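Putative Lipoprotein (Clostridium perfringens, PDB 5J7R) is of unknown function, but is probably a lipid-anchored protein with a part in sporulation or spore germination. Local coordinates at residues I22-L27 and L48-E53; L55-I60 and T81-F86; K89-I94 and S126-N131. All coordinates share one frame; numbering follows the deposited sequence.

Contact 1 of 3, residues I22-L27 and L48-E53; sequences IGDIDL and LVDGDE. With MG (magnesium ion), chain E.
Ile-25 and Val-49 form the hydrogen-bonded pair at the centre of an antiparallel strand pair whose axes approach to 4.6 Å at 157°: Ile-25 N donates to Val-49 O in the carbonyl plane, at 2.7 Å, and Val-49 N returns a bond to Ile-25 O. Beyond them the pattern shifts, since Gly-51 N reaches Gly-23 O from well above its carbonyl plane. Ile-22 sets its CB against Gly-51 CA, on the side where that glycine has no side chain. On the face of Asp-24, Asp-26, Leu-48 and Asp-50, the leucine straddles the first two acids, its CD1 against Asp-26 CB at 3.7 Å and its CD2 beside Asp-24 OD2. Asp-24 and Asp-50 bring OD1 to OD1 at 4.2 Å with carboxylate planes 58° apart; the magnesium ion probably eases this repulsion. Asp-50 OD2 binds the metal directly at 2.3 Å, while Asp-24 OD1 takes a hydrogen from a water that also ligates it. With CG anti to its N, Asp-50 also offers OD1 to Glu-53 N, 3.1 Å away. Asp-52 OD1 receives Ile-22 N almost straight, at 178°, and its OD2 is bonded to Ser-126. This is the base of a beta hairpin, where the returning strand passes through an N-capping aspartate into helix 51-65 beside a hydrated magnesium site.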
ATOM      1  N   ILE A  22      -2.410   5.161   0.447  1.00 65.34           N
ATOM      2  CA  ILE A  22      -1.410   4.572  -0.464  1.00 59.31           C
ATOM      3  C   ILE A  22      -1.624   5.003  -1.931  1.00 57.86           C
ATOM      4  O   ILE A  22      -0.670   5.199  -2.657  1.00 60.49           O
ATOM      5  CB  ILE A  22      -1.419   3.028  -0.423  1.00 57.19           C
ATOM      6  CG1 ILE A  22      -1.347   2.523   1.030  1.00 57.38           C
ATOM      7  CG2 ILE A  22      -0.270   2.482  -1.271  1.00 59.99           C
ATOM      8  CD1 ILE A  22      -1.541   1.027   1.188  1.00 54.58           C
ATOM      9  N   GLY A  23      -2.878   5.113  -2.368  1.00 58.65           N
ATOM     10  CA  GLY A  23      -3.199   5.517  -3.751  1.00 56.27           C
ATOM     11  C   GLY A  23      -3.028   4.398  -4.769  1.00 55.64           C
ATOM     12  O   GLY A  23      -2.638   3.292  -4.419  1.00 51.01           O
ATOM     13  N   ASP A  24      -3.341   4.686  -6.034  1.00 56.55           N
ATOM     14  CA  ASP A  24      -3.255   3.684  -7.102  1.00 54.98           C
ATOM     15  C   ASP A  24      -1.818   3.352  -7.487  1.00 52.78           C
ATOM     16  O   ASP A  24      -0.962   4.221  -7.454  1.00 51.90           O
ATOM     17  CB  ASP A  24      -4.003   4.165  -8.366  1.00 60.56           C
ATOM     18  CG  ASP A  24      -5.504   4.323  -8.153  1.00 62.58           C
ATOM     19  OD1 ASP A  24      -6.036   3.858  -7.123  1.00 60.72           O
ATOM     20  OD2 ASP A  24      -6.159   4.925  -9.040  1.00 68.94           O
ATOM     21  N   ILE A  25      -1.570   2.086  -7.837  1.00 49.40           N
ATOM     22  CA  ILE A  25      -0.247   1.646  -8.300  1.00 48.11           C
ATOM     23  C   ILE A  25      -0.490   0.903  -9.615  1.00 46.29           C
ATOM     24  O   ILE A  25      -1.134  -0.132  -9.644  1.00 46.10           O
ATOM     25  CB  ILE A  25       0.510   0.735  -7.310  1.00 49.60           C
ATOM     26  CG1 ILE A  25       0.478   1.341  -5.899  1.00 51.76           C
ATOM     27  CG2 ILE A  25       1.928   0.467  -7.825  1.00 49.36           C
ATOM     28  CD1 ILE A  25       1.133   0.495  -4.833  1.00 53.00           C
ATOM     29  N   ASP A  26       0.032   1.452 -10.699  1.00 47.56           N
ATOM     30  CA  ASP A  26      -0.178   0.890 -12.009  1.00 50.92           C
ATOM     31  C   ASP A  26       0.960  -0.094 -12.277  1.00 51.74           C
ATOM     32  O   ASP A  26       2.100   0.314 -12.399  1.00 54.33           O
ATOM     33  CB  ASP A  26      -0.218   2.049 -13.023  1.00 53.94           C
ATOM     34  CG  ASP A  26      -0.689   1.624 -14.389  1.00 55.23           C
ATOM     35  OD1 ASP A  26      -1.024   0.428 -14.556  1.00 57.27           O
ATOM     36  OD2 ASP A  26      -0.722   2.493 -15.294  1.00 58.17           O
ATOM     37  N   LEU A  27       0.635  -1.383 -12.356  1.00 48.76           N
ATOM     38  CA  LEU A  27       1.626  -2.434 -12.555  1.00 47.50           C
ATOM     39  C   LEU A  27       1.196  -3.447 -13.599  1.00 47.85           C
ATOM     40  O   LEU A  27       0.125  -3.355 -14.187  1.00 46.90           O
ATOM     41  CB  LEU A  27       1.745  -3.253 -11.265  1.00 48.04           C
ATOM     42  CG  LEU A  27       2.144  -2.538  -9.989  1.00 50.07           C
ATOM     43  CD1 LEU A  27       2.059  -3.460  -8.776  1.00 53.71           C
ATOM     44  CD2 LEU A  27       3.545  -1.965 -10.122  1.00 50.70           C
ATOM     45  N   LEU A  48      -4.301  -2.243 -12.105  1.00 50.38           N
ATOM     46  CA  LEU A  48      -4.248  -1.012 -11.384  1.00 50.56           C
ATOM     47  C   LEU A  48      -4.613  -1.415  -9.966  1.00 48.55           C
ATOM     48  O   LEU A  48      -5.773  -1.676  -9.647  1.00 49.33           O
ATOM     49  CB  LEU A  48      -5.194   0.015 -11.978  1.00 51.59           C
ATOM     50  CG  LEU A  48      -4.976   1.366 -11.299  1.00 53.90           C
ATOM     51  CD1 LEU A  48      -3.654   2.017 -11.694  1.00 52.65           C
ATOM     52  CD2 LEU A  48      -6.102   2.269 -11.696  1.00 59.70           C
ATOM     53  N   VAL A  49      -3.589  -1.495  -9.125  1.00 45.84           N
ATOM     54  CA  VAL A  49      -3.782  -1.882  -7.751  1.00 44.52           C
ATOM     55  C   VAL A  49      -4.184  -0.648  -7.003  1.00 45.56           C
ATOM     56  O   VAL A  49      -3.434   0.300  -6.954  1.00 47.71           O
ATOM     57  CB  VAL A  49      -2.470  -2.381  -7.122  1.00 43.14           C
ATOM     58  CG1 VAL A  49      -2.676  -2.748  -5.664  1.00 46.85           C
ATOM     59  CG2 VAL A  49      -1.917  -3.564  -7.894  1.00 44.53           C
ATOM     60  N   ASP A  50      -5.371  -0.673  -6.429  1.00 48.14           N
ATOM     61  CA  ASP A  50      -5.886   0.433  -5.633  1.00 48.39           C
ATOM     62  C   ASP A  50      -5.424   0.186  -4.198  1.00 44.29           C
ATOM     63  O   ASP A  50      -5.996  -0.648  -3.528  1.00 41.66           O
ATOM     64  CB  ASP A  50      -7.421   0.443  -5.788  1.00 49.79           C
ATOM     65  CG  ASP A  50      -8.124   1.504  -4.988  1.00 52.79           C
ATOM     66  OD1 ASP A  50      -7.777   1.788  -3.846  1.00 54.65           O
ATOM     67  OD2 ASP A  50      -9.146   1.987  -5.469  1.00 55.28           O
ATOM     68  N   GLY A  51      -4.400   0.920  -3.741  1.00 43.89           N
ATOM     69  CA  GLY A  51      -3.833   0.705  -2.402  1.00 45.40           C
ATOM     70  C   GLY A  51      -4.763   0.724  -1.213  1.00 44.09           C
ATOM     71  O   GLY A  51      -4.663  -0.136  -0.338  1.00 44.51           O
ATOM     72  N   ASP A  52      -5.644   1.716  -1.160  1.00 46.87           N
ATOM     73  CA  ASP A  52      -6.611   1.814  -0.069  1.00 50.55           C
ATOM     74  C   ASP A  52      -7.540   0.601  -0.066  1.00 48.54           C
ATOM     75  O   ASP A  52      -7.941   0.161   1.010  1.00 49.25           O
ATOM     76  CB  ASP A  52      -7.393   3.137  -0.124  1.00 56.52           C
ATOM     77  CG  ASP A  52      -6.506   4.357   0.154  1.00 63.82           C
ATOM     78  OD1 ASP A  52      -5.281   4.185   0.345  1.00 60.32           O
ATOM     79  OD2 ASP A  52      -7.043   5.494   0.196  1.00 79.10           O
ATOM     80  N   GLU A  53      -7.886   0.054  -1.246  1.00 47.32           N
ATOM     81  CA  GLU A  53      -8.741  -1.139  -1.286  1.00 47.01           C
ATOM     82  C   GLU A  53      -7.987  -2.346  -0.799  1.00 42.98           C
ATOM     83  O   GLU A  53      -8.553  -3.147  -0.064  1.00 47.61           O
ATOM     84  CB  GLU A  53      -9.331  -1.417  -2.658  1.00 49.41           C
ATOM     85  CG  GLU A  53     -10.331  -0.368  -3.092  1.00 53.82           C
ATOM     86  CD  GLU A  53     -11.068  -0.724  -4.379  1.00 55.26           C
ATOM     87  OE1 GLU A  53     -12.134  -0.118  -4.662  1.00 57.03           O
ATOM     88  OE2 GLU A  53     -10.599  -1.622  -5.105  1.00 56.61           O
TER
HETATM   89 MG    MG E 201     -10.258   4.030  -5.635  1.00 61.67          MG
HETATM   90  O   HOH W   1      -8.116   4.896  -5.500  1.00 57.99           O
HETATM   91  O   HOH W   2      -9.690   3.758  -3.187  1.00 56.47           O
HETATM   92  O   HOH W   3     -11.633   2.709  -5.046  1.00 63.75           O
HETATM   93  O   HOH W   4     -10.962   5.690  -5.003  1.00 55.40           O

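Contact 2 of 3, residues L55-I60 and T81-F86; sequences LGQYLI and TKLLSF
Phe-86 supplies the aromatic part of this contact by laying one ring face against the backbone of helix 55-60. Gln-57 N stands 3.6 Å above the ring plane and Gly-56 C stands 3.8 Å above it, both offset toward the rim. Further along the same ring, CE2 meets Gly-56 CA at 3.7 Å. This close approach falls on the side of Gly-56 where a side chain would point at the strand, and the glycine has none. Phe-86 CG lies anti to the backbone N (chi1 -178°), which carries the ring from strand 83-86 across to the helix.

The aliphatic contacts come mainly from Ile-60 and Leu-83. Their side chains meet at about a right angle, with Ile-60 CG2 3.9 Å from Leu-83 CD1. The other branch of the isoleucine, CG1, approaches Phe-86 CE1 obliquely at 4.1 Å, so Ile-60 bridges the two strand residues. Of the leucine methyls, CD1 meets Ile-60, while CD2 packs mainly on Gln-57 CG at 3.7 Å, touches the carbonyl O of Gln-57 and also reaches Ile-60.

The polar residue takes part through its carbon chain. Gln-57 runs past Phe-86 in the opposite direction, Gln-57 CB lying 4.0 Å from Phe-86 CB, with its amide plane turned 69° from the ring. Around these segments, Ile-95 of strand 92-97 touches both Ile-60 and Phe-86, and Ile-117 and Ile-121 of helix 107-121 pack on Ile-60.

No hydrogen bond joins the segments, and the axes of helix and strand lie 8.7 Å apart at 154°. The chemistry is therefore that of a helix held on a sheet by van der Waals and hydrophobic contact, with a glycine at the point where the ring comes close to the helix backbone.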
ATOM      1  N   LEU A  55      -5.481  -2.354   1.312  1.00 42.20           N
ATOM      2  CA  LEU A  55      -5.262  -2.157   2.749  1.00 43.87           C
ATOM      3  C   LEU A  55      -6.554  -2.433   3.514  1.00 43.15           C
ATOM      4  O   LEU A  55      -6.550  -3.173   4.502  1.00 43.33           O
ATOM      5  CB  LEU A  55      -4.784  -0.741   3.044  1.00 44.52           C
ATOM      6  CG  LEU A  55      -4.489  -0.408   4.508  1.00 44.39           C
ATOM      7  CD1 LEU A  55      -3.412  -1.320   5.081  1.00 45.82           C
ATOM      8  CD2 LEU A  55      -4.063   1.040   4.612  1.00 45.14           C
ATOM      9  N   GLY A  56      -7.650  -1.842   3.052  1.00 41.25           N
ATOM     10  CA  GLY A  56      -8.952  -2.045   3.671  1.00 44.48           C
ATOM     11  C   GLY A  56      -9.313  -3.517   3.683  1.00 44.74           C
ATOM     12  O   GLY A  56      -9.792  -4.055   4.681  1.00 45.11           O
ATOM     13  N   GLN A  57      -9.059  -4.174   2.567  1.00 43.89           N
ATOM     14  CA  GLN A  57      -9.352  -5.589   2.444  1.00 45.25           C
ATOM     15  C   GLN A  57      -8.553  -6.386   3.473  1.00 42.52           C
ATOM     16  O   GLN A  57      -9.075  -7.297   4.087  1.00 39.84           O
ATOM     17  CB  GLN A  57      -9.089  -6.051   1.011  1.00 49.29           C
ATOM     18  CG  GLN A  57      -9.271  -7.525   0.772  1.00 55.33           C
ATOM     19  CD  GLN A  57      -9.240  -7.879  -0.709  1.00 68.52           C
ATOM     20  OE1 GLN A  57      -9.748  -7.136  -1.555  1.00 72.54           O
ATOM     21  NE2 GLN A  57      -8.710  -9.051  -1.021  1.00 76.11           N
ATOM     22  N   TYR A  58      -7.282  -6.033   3.642  1.00 40.01           N
ATOM     23  CA  TYR A  58      -6.416  -6.697   4.596  1.00 41.40           C
ATOM     24  C   TYR A  58      -6.951  -6.502   6.029  1.00 42.58           C
ATOM     25  O   TYR A  58      -7.016  -7.457   6.803  1.00 41.40           O
ATOM     26  CB  TYR A  58      -4.995  -6.142   4.486  1.00 42.13           C
ATOM     27  CG  TYR A  58      -3.998  -6.838   5.355  1.00 41.65           C
ATOM     28  CD1 TYR A  58      -3.339  -7.980   4.907  1.00 43.50           C
ATOM     29  CD2 TYR A  58      -3.711  -6.366   6.627  1.00 45.31           C
ATOM     30  CE1 TYR A  58      -2.413  -8.632   5.695  1.00 47.08           C
ATOM     31  CE2 TYR A  58      -2.788  -7.023   7.434  1.00 47.85           C
ATOM     32  CZ  TYR A  58      -2.144  -8.146   6.963  1.00 47.93           C
ATOM     33  OH  TYR A  58      -1.230  -8.795   7.740  1.00 56.05           O
ATOM     34  N   LEU A  59      -7.332  -5.264   6.357  1.00 42.31           N
ATOM     35  CA  LEU A  59      -7.903  -4.929   7.669  1.00 41.77           C
ATOM     36  C   LEU A  59      -9.158  -5.737   7.974  1.00 42.28           C
ATOM     37  O   LEU A  59      -9.273  -6.284   9.074  1.00 43.62           O
ATOM     38  CB  LEU A  59      -8.207  -3.426   7.784  1.00 43.31           C
ATOM     39  CG  LEU A  59      -6.999  -2.483   7.771  1.00 46.10           C
ATOM     40  CD1 LEU A  59      -7.447  -1.028   7.740  1.00 48.29           C
ATOM     41  CD2 LEU A  59      -6.115  -2.746   8.972  1.00 48.59           C
ATOM     42  N   ILE A  60     -10.101  -5.811   7.030  1.00 41.29           N
ATOM     43  CA  ILE A  60     -11.317  -6.594   7.264  1.00 43.74           C
ATOM     44  C   ILE A  60     -10.961  -8.058   7.461  1.00 46.52           C
ATOM     45  O   ILE A  60     -11.600  -8.754   8.257  1.00 47.48           O
ATOM     46  CB  ILE A  60     -12.355  -6.467   6.114  1.00 44.83           C
ATOM     47  CG1 ILE A  60     -12.823  -5.020   5.964  1.00 47.16           C
ATOM     48  CG2 ILE A  60     -13.579  -7.358   6.358  1.00 47.19           C
ATOM     49  CD1 ILE A  60     -13.479  -4.431   7.198  1.00 48.76           C
ATOM     50  N   THR A  81     -16.731 -16.531   8.838  1.00 63.81           N
ATOM     51  CA  THR A  81     -17.100 -15.461   7.901  1.00 65.66           C
ATOM     52  C   THR A  81     -16.029 -15.342   6.833  1.00 64.29           C
ATOM     53  O   THR A  81     -14.844 -15.532   7.099  1.00 67.88           O
ATOM     54  CB  THR A  81     -17.234 -14.082   8.599  1.00 64.14           C
ATOM     55  OG1 THR A  81     -18.212 -14.166   9.644  1.00 70.64           O
ATOM     56  CG2 THR A  81     -17.650 -12.986   7.614  1.00 58.86           C
ATOM     57  N   LYS A  82     -16.452 -15.017   5.626  1.00 66.34           N
ATOM     58  CA  LYS A  82     -15.543 -14.887   4.518  1.00 69.57           C
ATOM     59  C   LYS A  82     -15.777 -13.579   3.813  1.00 64.01           C
ATOM     60  O   LYS A  82     -16.917 -13.194   3.594  1.00 59.05           O
ATOM     61  CB  LYS A  82     -15.784 -16.022   3.537  1.00 78.57           C
ATOM     62  CG  LYS A  82     -15.517 -17.413   4.137  1.00 88.35           C
ATOM     63  CD  LYS A  82     -15.746 -18.498   3.100  1.00 98.43           C
ATOM     64  CE  LYS A  82     -15.831 -19.890   3.696  1.00104.88           C
ATOM     65  NZ  LYS A  82     -15.878 -20.954   2.654  1.00110.08           N
ATOM     66  N   LEU A  83     -14.691 -12.903   3.465  1.00 61.50           N
ATOM     67  CA  LEU A  83     -14.782 -11.644   2.749  1.00 60.08           C
ATOM     68  C   LEU A  83     -14.913 -11.955   1.246  1.00 60.92           C
ATOM     69  O   LEU A  83     -13.978 -12.452   0.631  1.00 63.75           O
ATOM     70  CB  LEU A  83     -13.544 -10.792   3.028  1.00 55.77           C
ATOM     71  CG  LEU A  83     -13.488  -9.424   2.353  1.00 54.39           C
ATOM     72  CD1 LEU A  83     -14.656  -8.551   2.750  1.00 52.73           C
ATOM     73  CD2 LEU A  83     -12.199  -8.748   2.721  1.00 54.45           C
ATOM     74  N   LEU A  84     -16.081 -11.684   0.672  1.00 62.07           N
ATOM     75  CA  LEU A  84     -16.317 -11.950  -0.746  1.00 63.98           C
ATOM     76  C   LEU A  84     -15.637 -10.903  -1.608  1.00 62.88           C
ATOM     77  O   LEU A  84     -15.015 -11.233  -2.618  1.00 64.32           O
ATOM     78  CB  LEU A  84     -17.813 -12.011  -1.043  1.00 65.58           C
ATOM     79  CG  LEU A  84     -18.582 -13.116  -0.306  1.00 68.12           C
ATOM     80  CD1 LEU A  84     -20.068 -12.991  -0.600  1.00 67.44           C
ATOM     81  CD2 LEU A  84     -18.079 -14.505  -0.670  1.00 70.29           C
ATOM     82  N   SER A  85     -15.761  -9.642  -1.213  1.00 59.69           N
ATOM     83  CA  SER A  85     -15.128  -8.553  -1.945  1.00 58.73           C
ATOM     84  C   SER A  85     -15.110  -7.280  -1.108  1.00 57.03           C
ATOM     85  O   SER A  85     -15.911  -7.115  -0.187  1.00 54.96           O
ATOM     86  CB  SER A  85     -15.845  -8.261  -3.266  1.00 60.28           C
ATOM     87  OG  SER A  85     -17.155  -7.775  -3.042  1.00 64.50           O
ATOM     88  N   PHE A  86     -14.190  -6.388  -1.456  1.00 52.16           N
ATOM     89  CA  PHE A  86     -14.054  -5.120  -0.784  1.00 47.45           C
ATOM     90  C   PHE A  86     -13.801  -4.065  -1.849  1.00 50.47           C
ATOM     91  O   PHE A  86     -12.870  -4.203  -2.637  1.00 58.40           O
ATOM     92  CB  PHE A  86     -12.918  -5.167   0.228  1.00 46.65           C
ATOM     93  CG  PHE A  86     -12.755  -3.896   0.985  1.00 46.17           C
ATOM     94  CD1 PHE A  86     -13.534  -3.613   2.099  1.00 47.80           C
ATOM     95  CD2 PHE A  86     -11.839  -2.964   0.572  1.00 49.45           C
ATOM     96  CE1 PHE A  86     -13.374  -2.411   2.787  1.00 48.97           C
ATOM     97  CE2 PHE A  86     -11.688  -1.765   1.245  1.00 49.57           C
ATOM     98  CZ  PHE A  86     -12.449  -1.484   2.347  1.00 45.10           C
TER

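Contact 3 of 3, residues K89-I94 and S126-N131; sequences KDDIAI and SINKIN
Ala-93 and Ile-127 meet beside two parallel strands whose axes approach to 4.5 Å at 26°. Ile-127 can be followed outward from CB, its branch point. From there CG2, anti to the backbone N, reaches Ala-93 CB at 3.8 Å and also lies near Asp-91 O. The other branch runs through CG1, beside the backbone N (chi1 -55°), to CD1, which comes to 3.8 Å from the same Ala-93 CB. Both ends of the isoleucine thus clasp a single methyl, while Ile-130 CG2 approaches it less closely.

The backbone bonds fix the register. Ala-93 N donates to Lys-129 O, and Ala-93 O accepts from Asn-131 N at 2.9 Å, so Ala-93 binds residues on either side of its partner Ile-130, as parallel strands require. Asp-91 O is gripped twice: by Asn-128 N at 3.0 Å, nearly straight at 173°, and by Lys-129 N at a longer 3.3 Å. This shared carbonyl marks where the loop before strand 129-131 turns into the sheet. On the other face, Ile-92 CG2 rests on Asn-131 CB at 3.8 Å, the two side chains crossing at a slant.

Strand 92-97, joined to 83-89 by a type II' turn from Lys-89 to Ile-92, has 129-134 on its other edge and so is the middle strand of the three. Helix 107-121 covers the face of Ala-93 and Ile-130: its Ile-121 touches both Ala-93 and Ile-127, and Ile-117 and Ile-118 reach Ile-130. The contact thus joins the two strands of a beta-alpha-beta crossover.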
ATOM      1  N   LYS A  89     -16.185   3.037  -3.111  1.00 80.41           N
ATOM      2  CA  LYS A  89     -16.912   3.908  -4.034  1.00 86.75           C
ATOM      3  C   LYS A  89     -16.991   5.277  -3.401  1.00 87.04           C
ATOM      4  O   LYS A  89     -17.771   5.489  -2.474  1.00 87.79           O
ATOM      5  CB  LYS A  89     -18.298   3.360  -4.346  1.00 95.10           C
ATOM      6  CG  LYS A  89     -18.209   2.103  -5.204  1.00101.47           C
ATOM      7  CD  LYS A  89     -19.572   1.615  -5.692  1.00112.17           C
ATOM      8  CE  LYS A  89     -19.521   0.293  -6.439  1.00113.09           C
ATOM      9  NZ  LYS A  89     -20.872  -0.246  -6.739  1.00113.92           N
ATOM     10  N   ASP A  90     -16.159   6.192  -3.902  1.00 89.79           N
ATOM     11  CA  ASP A  90     -16.069   7.567  -3.405  1.00 93.17           C
ATOM     12  C   ASP A  90     -15.552   7.509  -1.951  1.00 85.08           C
ATOM     13  O   ASP A  90     -14.387   7.166  -1.746  1.00 76.13           O
ATOM     14  CB  ASP A  90     -17.407   8.326  -3.584  1.00105.40           C
ATOM     15  CG  ASP A  90     -17.305   9.819  -3.230  1.00115.51           C
ATOM     16  OD1 ASP A  90     -16.216  10.295  -2.839  1.00114.36           O
ATOM     17  OD2 ASP A  90     -18.330  10.520  -3.359  1.00123.35           O
ATOM     18  N   ASP A  91     -16.393   7.812  -0.957  1.00 83.58           N
ATOM     19  CA  ASP A  91     -15.963   7.751   0.445  1.00 79.43           C
ATOM     20  C   ASP A  91     -16.647   6.607   1.214  1.00 73.32           C
ATOM     21  O   ASP A  91     -16.626   6.578   2.446  1.00 69.06           O
ATOM     22  CB  ASP A  91     -16.226   9.085   1.148  1.00 86.44           C
ATOM     23  CG  ASP A  91     -17.710   9.445   1.210  1.00 96.21           C
ATOM     24  OD1 ASP A  91     -18.502   8.911   0.403  1.00 95.80           O
ATOM     25  OD2 ASP A  91     -18.083  10.277   2.062  1.00106.26           O
ATOM     26  N   ILE A  92     -17.229   5.660   0.484  1.00 68.52           N
ATOM     27  CA  ILE A  92     -17.919   4.534   1.095  1.00 65.52           C
ATOM     28  C   ILE A  92     -17.163   3.248   0.833  1.00 62.04           C
ATOM     29  O   ILE A  92     -16.748   2.990  -0.300  1.00 61.39           O
ATOM     30  CB  ILE A  92     -19.349   4.395   0.520  1.00 68.31           C
ATOM     31  CG1 ILE A  92     -20.108   5.695   0.747  1.00 70.43           C
ATOM     32  CG2 ILE A  92     -20.095   3.202   1.140  1.00 65.87           C
ATOM     33  CD1 ILE A  92     -21.464   5.757   0.093  1.00 75.92           C
ATOM     34  N   ALA A  93     -17.004   2.447   1.883  1.00 58.74           N
ATOM     35  CA  ALA A  93     -16.349   1.157   1.792  1.00 57.76           C
ATOM     36  C   ALA A  93     -17.430   0.085   1.712  1.00 57.74           C
ATOM     37  O   ALA A  93     -18.179  -0.118   2.665  1.00 54.60           O
ATOM     38  CB  ALA A  93     -15.468   0.927   2.999  1.00 58.93           C
ATOM     39  N   ILE A  94     -17.519  -0.576   0.558  1.00 59.03           N
ATOM     40  CA  ILE A  94     -18.498  -1.631   0.337  1.00 55.70           C
ATOM     41  C   ILE A  94     -17.850  -2.915   0.807  1.00 53.90           C
ATOM     42  O   ILE A  94     -16.988  -3.476   0.123  1.00 53.42           O
ATOM     43  CB  ILE A  94     -18.861  -1.787  -1.144  1.00 60.73           C
ATOM     44  CG1 ILE A  94     -19.395  -0.505  -1.701  1.00 64.49           C
ATOM     45  CG2 ILE A  94     -19.995  -2.767  -1.328  1.00 62.36           C
ATOM     46  CD1 ILE A  94     -19.426  -0.522  -3.200  1.00 70.94           C
ATOM     47  N   SER A 126      -9.663   8.209   3.143  1.00 71.02           N
ATOM     48  CA  SER A 126     -10.643   8.288   2.057  1.00 72.42           C
ATOM     49  C   SER A 126     -12.020   7.699   2.422  1.00 69.94           C
ATOM     50  O   SER A 126     -12.989   7.944   1.730  1.00 70.70           O
ATOM     51  CB  SER A 126     -10.075   7.626   0.785  1.00 74.29           C
ATOM     52  OG  SER A 126      -9.643   6.299   1.038  1.00 75.50           O
ATOM     53  N   ILE A 127     -12.107   6.960   3.527  1.00 67.66           N
ATOM     54  CA  ILE A 127     -13.366   6.333   3.929  1.00 66.70           C
ATOM     55  C   ILE A 127     -14.003   7.033   5.122  1.00 71.53           C
ATOM     56  O   ILE A 127     -13.355   7.245   6.147  1.00 68.70           O
ATOM     57  CB  ILE A 127     -13.150   4.841   4.265  1.00 62.66           C
ATOM     58  CG1 ILE A 127     -12.491   4.126   3.068  1.00 62.45           C
ATOM     59  CG2 ILE A 127     -14.483   4.187   4.628  1.00 63.35           C
ATOM     60  CD1 ILE A 127     -12.082   2.686   3.312  1.00 60.19           C
ATOM     61  N   ASN A 128     -15.282   7.377   4.965  1.00 75.37           N
ATOM     62  CA  ASN A 128     -16.077   8.023   6.012  1.00 80.61           C
ATOM     63  C   ASN A 128     -17.313   7.196   6.385  1.00 77.71           C
ATOM     64  O   ASN A 128     -17.887   7.401   7.452  1.00 77.42           O
ATOM     65  CB  ASN A 128     -16.504   9.427   5.578  1.00 90.77           C
ATOM     66  CG  ASN A 128     -15.325  10.376   5.423  1.00 98.53           C
ATOM     67  OD1 ASN A 128     -14.294  10.239   6.094  1.00106.32           O
ATOM     68  ND2 ASN A 128     -15.480  11.364   4.551  1.00104.61           N
ATOM     69  N   LYS A 129     -17.717   6.271   5.512  1.00 87.63           N
ATOM     70  CA  LYS A 129     -18.876   5.416   5.759  1.00 83.53           C
ATOM     71  C   LYS A 129     -18.633   4.006   5.244  1.00 79.25           C
ATOM     72  O   LYS A 129     -17.724   3.772   4.438  1.00 76.78           O
ATOM     73  CB  LYS A 129     -20.109   5.979   5.054  1.00 88.80           C
ATOM     74  CG  LYS A 129     -20.483   7.382   5.481  1.00 97.30           C
ATOM     75  CD  LYS A 129     -21.761   7.850   4.811  1.00103.44           C
ATOM     76  CE  LYS A 129     -22.123   9.237   5.319  1.00110.07           C
ATOM     77  NZ  LYS A 129     -23.322   9.837   4.670  1.00113.78           N
ATOM     78  N   ILE A 130     -19.440   3.062   5.724  1.00 74.19           N
ATOM     79  CA  ILE A 130     -19.341   1.674   5.282  1.00 69.27           C
ATOM     80  C   ILE A 130     -20.724   1.196   4.866  1.00 68.13           C
ATOM     81  O   ILE A 130     -21.740   1.648   5.385  1.00 70.20           O
ATOM     82  CB  ILE A 130     -18.746   0.720   6.346  1.00 66.43           C
ATOM     83  CG1 ILE A 130     -19.715   0.504   7.518  1.00 69.25           C
ATOM     84  CG2 ILE A 130     -17.388   1.241   6.814  1.00 64.87           C
ATOM     85  CD1 ILE A 130     -19.224  -0.494   8.544  1.00 69.78           C
ATOM     86  N   ASN A 131     -20.736   0.293   3.903  1.00 68.10           N
ATOM     87  CA  ASN A 131     -21.943  -0.290   3.394  1.00 65.96           C
ATOM     88  C   ASN A 131     -21.684  -1.785   3.414  1.00 62.57           C
ATOM     89  O   ASN A 131     -20.923  -2.301   2.599  1.00 62.87           O
ATOM     90  CB  ASN A 131     -22.212   0.210   1.974  1.00 68.75           C
ATOM     91  CG  ASN A 131     -23.509  -0.323   1.390  1.00 69.25           C
ATOM     92  OD1 ASN A 131     -24.378  -0.813   2.102  1.00 70.24           O
ATOM     93  ND2 ASN A 131     -23.646  -0.210   0.083  1.00 72.67           N
TER

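How the contacts relate
Along the chain the three contacts follow in series, none nested in or crossing another. Contact 1 closes the hairpin of strands 24-32 and 42-50 and hands the chain to helix 51-65. The same helix opens contact 2, which closes the loop back to strand 83-89. The turn after that strand belongs to contact 3, which closes over helix 107-121 and completes the three-stranded sheet. Phe-86 is shared by its neighbours: its CD2 lies 3.4 Å from Glu-53 O of contact 1, and its CZ packs on Ala-93 of contact 3. The pair of Asp-52 and Ser-126 joins contact 1 to contact 3, and so the hairpin base directly to the sheet domain.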